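Local atomic coordinates of beta-galactosidase (PDB entry 3OG2), a protein that probably hydrolyses terminal non-reducing beta-D-galactose residues from beta-D-galactosides, as a glycoside hydrolase of family 35. Residues A[46-51]-A[321-326]; A[112-117]-A[174-179]. All blocks are in the same frame, centred on the assembly; numbering follows the deposited sequence.

How the contacts relate
Both contacts lie in the TIM barrel of this family 35 enzyme and illustrate how neighbouring parallel strands carry polar side chains beneath a sugar pocket. Contact 1 lies at the ends of strands 38-47 and 318-321, whose parallel pairing closes the barrel, and in the loop after the latter; contact 2, nested between its segments in sequence, joins strands 110-116 and 172-177. Their centres are about 14 Å apart, yet they meet through a salt bridge of 2.8 Å from E46 OE2 to R114 NH2, and Y322 CE2 packs 3.7 Å from R114 NH2. N179 of contact 2 binds beta-D-galactose; Y322 of contact 1 has its side chain about 4 Å from that of E122, another galactose-binding residue.

Contact 1. Residues A[46-51]-A[321-326]; sequences EVHPFR and IYMTFG
I321, last residue of its strand, offers its carbonyl to E46: E46 N donates to I321 O at 2.9 Å, while T324 OG1 reaches the same oxygen from the opposite face of its plane. Y322 follows, and the CG and carboxylate of E46 lie against its CD2 side, the carboxylate and ring planes 41° apart. Its hydroxyl, hydrogen-bonded to that of Y342, sits in the plane of the H48 ring at the edge, 3.4 Å from H48 CE1. A cis peptide then leads into M323, whose chain doubles back through two bends (chi2 -59°, chi3 -70°), laying SD over the Y322 ring and CE over the centre of the H48 imidazole, 3.5 Å from its centroid in a CH-pi contact.

That imidazole is fixed in rotation by in-plane bonds at both nitrogens: NE2 donates to the anti lone pair of E46 OE2 at 2.8 Å, and ND1 accepts from R51 NH1 at 2.9 Å. R51 NH1 also bonds A121 O, R51 NH2 bonds N329, and E46 OE1 is bound by S74 and N320. The H48 ring meets that of galactose-binding Y76, which places the E46-H48-R51 chain just behind the sugar pocket. The amides of T324 and F325 converge on one acceptor, E46 O, at 3.1 and 3.2 Å. A water links H48 N to F325 O.

The contact lies where strands 38-47 and 318-321 pair in the TIM barrel and run into loops: V47 and F325 rest on helix 58-66, V47 also meets helix 98-107, and the side chains of E46 and Y322 touch Y76 of strand 72-76.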
loop_
_atom_site.group_PDB
_atom_site.type_symbol
_atom_site.label_atom_id
_atom_site.label_comp_id
_atom_site.label_asym_id
_atom_site.label_seq_id
_atom_site.Cartn_x
_atom_site.Cartn_y
_atom_site.Cartn_z
ATOM N N GLU A 46 4.701 -2.374 3.919
ATOM C CA GLU A 46 3.294 -2.682 4.075
ATOM C C GLU A 46 2.664 -3.084 2.724
ATOM O O GLU A 46 2.847 -2.361 1.733
ATOM C CB GLU A 46 2.527 -1.443 4.583
ATOM C CG GLU A 46 1.130 -1.798 5.020
ATOM C CD GLU A 46 0.964 -2.261 6.441
ATOM O OE1 GLU A 46 1.955 -2.347 7.227
ATOM O OE2 GLU A 46 -0.210 -2.567 6.823
ATOM N N VAL A 47 1.944 -4.205 2.758
ATOM C CA VAL A 47 1.208 -4.764 1.605
ATOM C C VAL A 47 -0.119 -5.291 2.125
ATOM O O VAL A 47 -0.111 -5.976 3.136
ATOM C CB VAL A 47 1.981 -5.908 0.942
ATOM C CG1 VAL A 47 1.161 -6.539 -0.199
ATOM C CG2 VAL A 47 3.351 -5.445 0.446
ATOM N N HIS A 48 -1.210 -4.992 1.440
ATOM C CA HIS A 48 -2.523 -5.447 1.939
ATOM C C HIS A 48 -3.061 -6.473 0.974
ATOM O O HIS A 48 -3.388 -6.140 -0.153
ATOM C CB HIS A 48 -3.507 -4.295 2.035
ATOM C CG HIS A 48 -3.063 -3.300 3.087
ATOM N ND1 HIS A 48 -3.583 -2.063 3.194
ATOM C CD2 HIS A 48 -2.137 -3.484 4.076
ATOM C CE1 HIS A 48 -2.959 -1.468 4.234
ATOM N NE2 HIS A 48 -2.080 -2.299 4.776
ATOM N N PRO A 49 -3.120 -7.752 1.359
ATOM C CA PRO A 49 -3.476 -8.811 0.394
ATOM C C PRO A 49 -4.828 -8.557 -0.239
ATOM O O PRO A 49 -5.026 -8.882 -1.417
ATOM C CB PRO A 49 -3.450 -10.097 1.218
ATOM C CG PRO A 49 -3.376 -9.699 2.638
ATOM C CD PRO A 49 -2.765 -8.304 2.687
ATOM N N PHE A 50 -5.772 -7.991 0.520
ATOM C CA PHE A 50 -7.099 -7.795 -0.055
ATOM C C PHE A 50 -7.170 -6.686 -1.081
ATOM O O PHE A 50 -8.211 -6.575 -1.746
ATOM C CB PHE A 50 -8.099 -7.544 1.105
ATOM C CG PHE A 50 -7.693 -6.396 2.006
ATOM C CD1 PHE A 50 -8.030 -5.087 1.668
ATOM C CD2 PHE A 50 -6.979 -6.662 3.189
ATOM C CE1 PHE A 50 -7.650 -4.002 2.461
ATOM C CE2 PHE A 50 -6.587 -5.565 3.952
ATOM C CZ PHE A 50 -6.893 -4.258 3.605
ATOM N N ARG A 51 -6.113 -5.894 -1.227
ATOM C CA ARG A 51 -6.079 -4.835 -2.255
ATOM C C ARG A 51 -5.441 -5.310 -3.571
ATOM O O ARG A 51 -5.334 -4.531 -4.514
ATOM C CB ARG A 51 -5.333 -3.629 -1.717
ATOM C CG ARG A 51 -6.313 -2.798 -0.829
ATOM C CD ARG A 51 -5.598 -1.709 -0.058
ATOM N NE ARG A 51 -6.506 -0.600 0.290
ATOM C CZ ARG A 51 -6.537 0.028 1.450
ATOM N NH1 ARG A 51 -5.824 -0.330 2.516
ATOM N NH2 ARG A 51 -7.378 1.056 1.506
ATOM N N ILE A 321 7.449 0.496 6.416
ATOM C CA ILE A 321 7.066 1.598 5.535
ATOM C C ILE A 321 5.653 1.425 5.024
ATOM O O ILE A 321 5.329 0.471 4.315
ATOM C CB ILE A 321 8.044 1.673 4.329
ATOM C CG1 ILE A 321 9.523 1.812 4.779
ATOM C CG2 ILE A 321 7.640 2.799 3.355
ATOM C CD1 ILE A 321 9.728 2.937 5.808
ATOM N N TYR A 322 4.749 2.355 5.460
ATOM C CA TYR A 322 3.314 2.291 5.139
ATOM C C TYR A 322 3.086 3.365 4.084
ATOM O O TYR A 322 3.213 4.551 4.472
ATOM C CB TYR A 322 2.502 2.547 6.430
ATOM C CG TYR A 322 1.020 2.349 6.180
ATOM C CD1 TYR A 322 0.243 3.237 5.436
ATOM C CD2 TYR A 322 0.342 1.225 6.683
ATOM C CE1 TYR A 322 -1.084 3.055 5.210
ATOM C CE2 TYR A 322 -1.013 1.000 6.470
ATOM C CZ TYR A 322 -1.716 1.918 5.729
ATOM O OH TYR A 322 -3.047 1.700 5.462
ATOM N N MET A 323 2.609 3.109 2.880
ATOM C CA MET A 323 2.559 1.806 2.207
ATOM C C MET A 323 3.872 1.586 1.433
ATOM O O MET A 323 4.536 2.560 1.041
ATOM C CB MET A 323 1.445 1.801 1.163
ATOM C CG MET A 323 0.022 1.938 1.751
ATOM S SD MET A 323 -0.396 0.632 2.919
ATOM C CE MET A 323 -0.530 -0.787 1.829
ATOM N N THR A 324 4.187 0.331 1.157
ATOM C CA THR A 324 5.231 0.016 0.177
ATOM C C THR A 324 4.608 -0.367 -1.155
ATOM O O THR A 324 5.086 0.093 -2.184
ATOM C CB THR A 324 6.165 -1.049 0.752
ATOM O OG1 THR A 324 6.841 -0.457 1.902
ATOM C CG2 THR A 324 7.251 -1.452 -0.222
ATOM N N PHE A 325 3.549 -1.155 -1.144
ATOM C CA PHE A 325 2.724 -1.385 -2.325
ATOM C C PHE A 325 1.278 -1.140 -1.869
ATOM O O PHE A 325 0.855 -1.845 -0.927
ATOM C CB PHE A 325 2.901 -2.804 -2.891
ATOM C CG PHE A 325 1.788 -3.118 -3.897
ATOM C CD1 PHE A 325 1.759 -2.509 -5.137
ATOM C CD2 PHE A 325 0.789 -4.035 -3.533
ATOM C CE1 PHE A 325 0.729 -2.802 -6.034
ATOM C CE2 PHE A 325 -0.225 -4.312 -4.441
ATOM C CZ PHE A 325 -0.242 -3.708 -5.687
ATOM N N GLY A 326 0.539 -0.228 -2.469
ATOM C CA GLY A 326 -0.783 0.119 -2.029
ATOM C C GLY A 326 -1.887 -0.676 -2.678
ATOM O O GLY A 326 -2.861 -1.067 -2.031
HETATM O O HOH W 1 -1.411 -3.249 -0.712
#

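Contact 2. Residues A[112-117]-A[174-179]; sequences LARPGP and LYQPEN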
loop_
_atom_site.group_PDB
_atom_site.type_symbol
_atom_site.label_atom_id
_atom_site.label_comp_id
_atom_site.label_asym_id
_atom_site.label_seq_id
_atom_site.Cartn_x
_atom_site.Cartn_y
_atom_site.Cartn_z
ATOM N N LEU A 112 4.687 -9.543 9.495
ATOM C CA LEU A 112 4.009 -8.927 10.644
ATOM C C LEU A 112 2.522 -8.929 10.319
ATOM O O LEU A 112 2.099 -8.243 9.389
ATOM C CB LEU A 112 4.569 -7.518 10.853
ATOM C CG LEU A 112 3.685 -6.582 11.698
ATOM C CD1 LEU A 112 3.273 -7.160 13.051
ATOM C CD2 LEU A 112 4.404 -5.242 11.921
ATOM N N ALA A 113 1.750 -9.730 11.061
ATOM C CA ALA A 113 0.317 -9.869 10.811
ATOM C C ALA A 113 -0.465 -8.875 11.652
ATOM O O ALA A 113 -0.239 -8.826 12.870
ATOM C CB ALA A 113 -0.118 -11.298 11.180
ATOM N N ARG A 114 -1.377 -8.141 11.005
ATOM C CA ARG A 114 -2.125 -7.073 11.707
ATOM C C ARG A 114 -3.593 -7.262 11.375
ATOM O O ARG A 114 -4.140 -6.552 10.491
ATOM C CB ARG A 114 -1.577 -5.684 11.318
ATOM C CG ARG A 114 -0.056 -5.636 11.208
ATOM C CD ARG A 114 0.522 -4.249 11.329
ATOM N NE ARG A 114 0.134 -3.376 10.231
ATOM C CZ ARG A 114 -0.095 -2.078 10.388
ATOM N NH1 ARG A 114 -0.077 -1.479 11.590
ATOM N NH2 ARG A 114 -0.382 -1.343 9.288
ATOM N N PRO A 115 -4.279 -8.205 12.022
ATOM C CA PRO A 115 -5.638 -8.516 11.622
ATOM C C PRO A 115 -6.739 -7.669 12.256
ATOM O O PRO A 115 -7.914 -7.932 12.011
ATOM C CB PRO A 115 -5.796 -9.993 12.060
ATOM C CG PRO A 115 -4.952 -10.081 13.282
ATOM C CD PRO A 115 -3.753 -9.168 13.017
ATOM N N GLY A 116 -6.381 -6.705 13.073
ATOM C CA GLY A 116 -7.339 -5.836 13.697
ATOM C C GLY A 116 -7.833 -6.395 15.027
ATOM O O GLY A 116 -6.999 -6.722 15.877
ATOM N N PRO A 117 -9.143 -6.555 15.259
ATOM C CA PRO A 117 -10.248 -6.385 14.326
ATOM C C PRO A 117 -10.429 -5.032 13.665
ATOM O O PRO A 117 -10.794 -4.994 12.476
ATOM C CB PRO A 117 -11.502 -6.604 15.215
ATOM C CG PRO A 117 -11.057 -7.406 16.375
ATOM C CD PRO A 117 -9.598 -7.090 16.577
ATOM N N LEU A 174 5.608 -11.794 13.946
ATOM C CA LEU A 174 5.101 -10.763 14.867
ATOM C C LEU A 174 3.602 -10.615 14.601
ATOM O O LEU A 174 3.138 -10.847 13.497
ATOM C CB LEU A 174 5.744 -9.420 14.654
ATOM C CG LEU A 174 7.231 -9.326 15.003
ATOM C CD1 LEU A 174 7.766 -7.989 14.451
ATOM C CD2 LEU A 174 7.422 -9.400 16.523
ATOM N N TYR A 175 2.864 -10.254 15.661
ATOM C CA TYR A 175 1.436 -10.022 15.552
ATOM C C TYR A 175 1.079 -8.712 16.229
ATOM O O TYR A 175 1.481 -8.465 17.366
ATOM C CB TYR A 175 0.720 -11.203 16.218
ATOM C CG TYR A 175 -0.787 -11.212 16.211
ATOM C CD1 TYR A 175 -1.570 -10.376 17.024
ATOM C CD2 TYR A 175 -1.455 -12.137 15.358
ATOM C CE1 TYR A 175 -2.926 -10.411 16.983
ATOM C CE2 TYR A 175 -2.848 -12.183 15.366
ATOM C CZ TYR A 175 -3.575 -11.319 16.184
ATOM O OH TYR A 175 -4.963 -11.384 16.184
ATOM N N GLN A 176 0.236 -7.922 15.553
ATOM C CA GLN A 176 -0.259 -6.671 16.157
ATOM C C GLN A 176 -1.738 -6.848 16.477
ATOM O O GLN A 176 -2.571 -7.075 15.572
ATOM C CB GLN A 176 -0.118 -5.510 15.148
ATOM C CG GLN A 176 -0.728 -4.215 15.678
ATOM C CD GLN A 176 -0.753 -3.160 14.610
ATOM O OE1 GLN A 176 0.306 -2.655 14.160
ATOM N NE2 GLN A 176 -1.950 -2.752 14.145
ATOM N N PRO A 177 -2.136 -6.694 17.733
ATOM C CA PRO A 177 -3.520 -6.658 18.114
ATOM C C PRO A 177 -4.047 -5.214 18.025
ATOM O O PRO A 177 -3.333 -4.290 18.426
ATOM C CB PRO A 177 -3.487 -7.119 19.584
ATOM C CG PRO A 177 -2.111 -6.791 20.090
ATOM C CD PRO A 177 -1.211 -6.584 18.918
ATOM N N GLU A 178 -5.291 -5.028 17.547
ATOM C CA GLU A 178 -5.875 -3.655 17.529
ATOM C C GLU A 178 -5.104 -2.784 16.534
ATOM O O GLU A 178 -4.327 -3.306 15.692
ATOM C CB GLU A 178 -5.973 -3.033 18.948
ATOM C CG GLU A 178 -7.415 -2.825 19.428
ATOM C CD GLU A 178 -8.105 -1.631 18.814
ATOM O OE1 GLU A 178 -7.402 -0.773 18.193
ATOM O OE2 GLU A 178 -9.352 -1.457 18.943
ATOM N N ASN A 179 -5.299 -1.478 16.562
ATOM C CA ASN A 179 -4.596 -0.599 15.608
ATOM C C ASN A 179 -4.659 0.825 16.131
ATOM O O ASN A 179 -5.776 1.360 16.216
ATOM C CB ASN A 179 -5.240 -0.686 14.218
ATOM C CG ASN A 179 -4.439 0.179 13.248
ATOM O OD1 ASN A 179 -3.372 -0.346 12.826
ATOM N ND2 ASN A 179 -4.773 1.407 12.923
HETATM O O HOH W 2 -4.023 -5.448 13.922
HETATM O O HOH W 3 -6.136 -9.173 17.115
#
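Two adjacent parallel strands of the TIM barrel, 110-116 and 172-177, pair here and run out at their C-terminal ends into the galactose site, to which N179 belongs. A113 uses both backbone polar atoms in the ladder: its N donates to L174 O at 3.0 Å, and its O accepts from Q176 N at 2.9 Å. On the helix-facing side P115 crosses the Y175 ring, CD over one face and CG 3.4 Å from Y175 CZ. A water accepts from G116 N and donates to Q176 O and E178 O, while E178 N bonds G116 O directly.

On the barrel interior, Q176 CG stands anti to the backbone N (chi1 175°) and its extended chain carries the amide to R114. R114 NH1 meets Q176 OE1 at 2.9 Å, with OE1 in the guanidinium plane and the Q176 amide turned 89° to that plane. Q176 NE2 donates to E178 O at 2.9 Å and to N179 OD1 at 3.1 Å. Together with Y76 and N215, which also bond N179 OD1, Q176 probably helps to position N179 from the second shell. R114, its NH1 shared between Q176 OE1 and a salt bridge to galactose-binding E278 and its NH2 salt-bridged to E46, ties the strand pairing to the pocket floor.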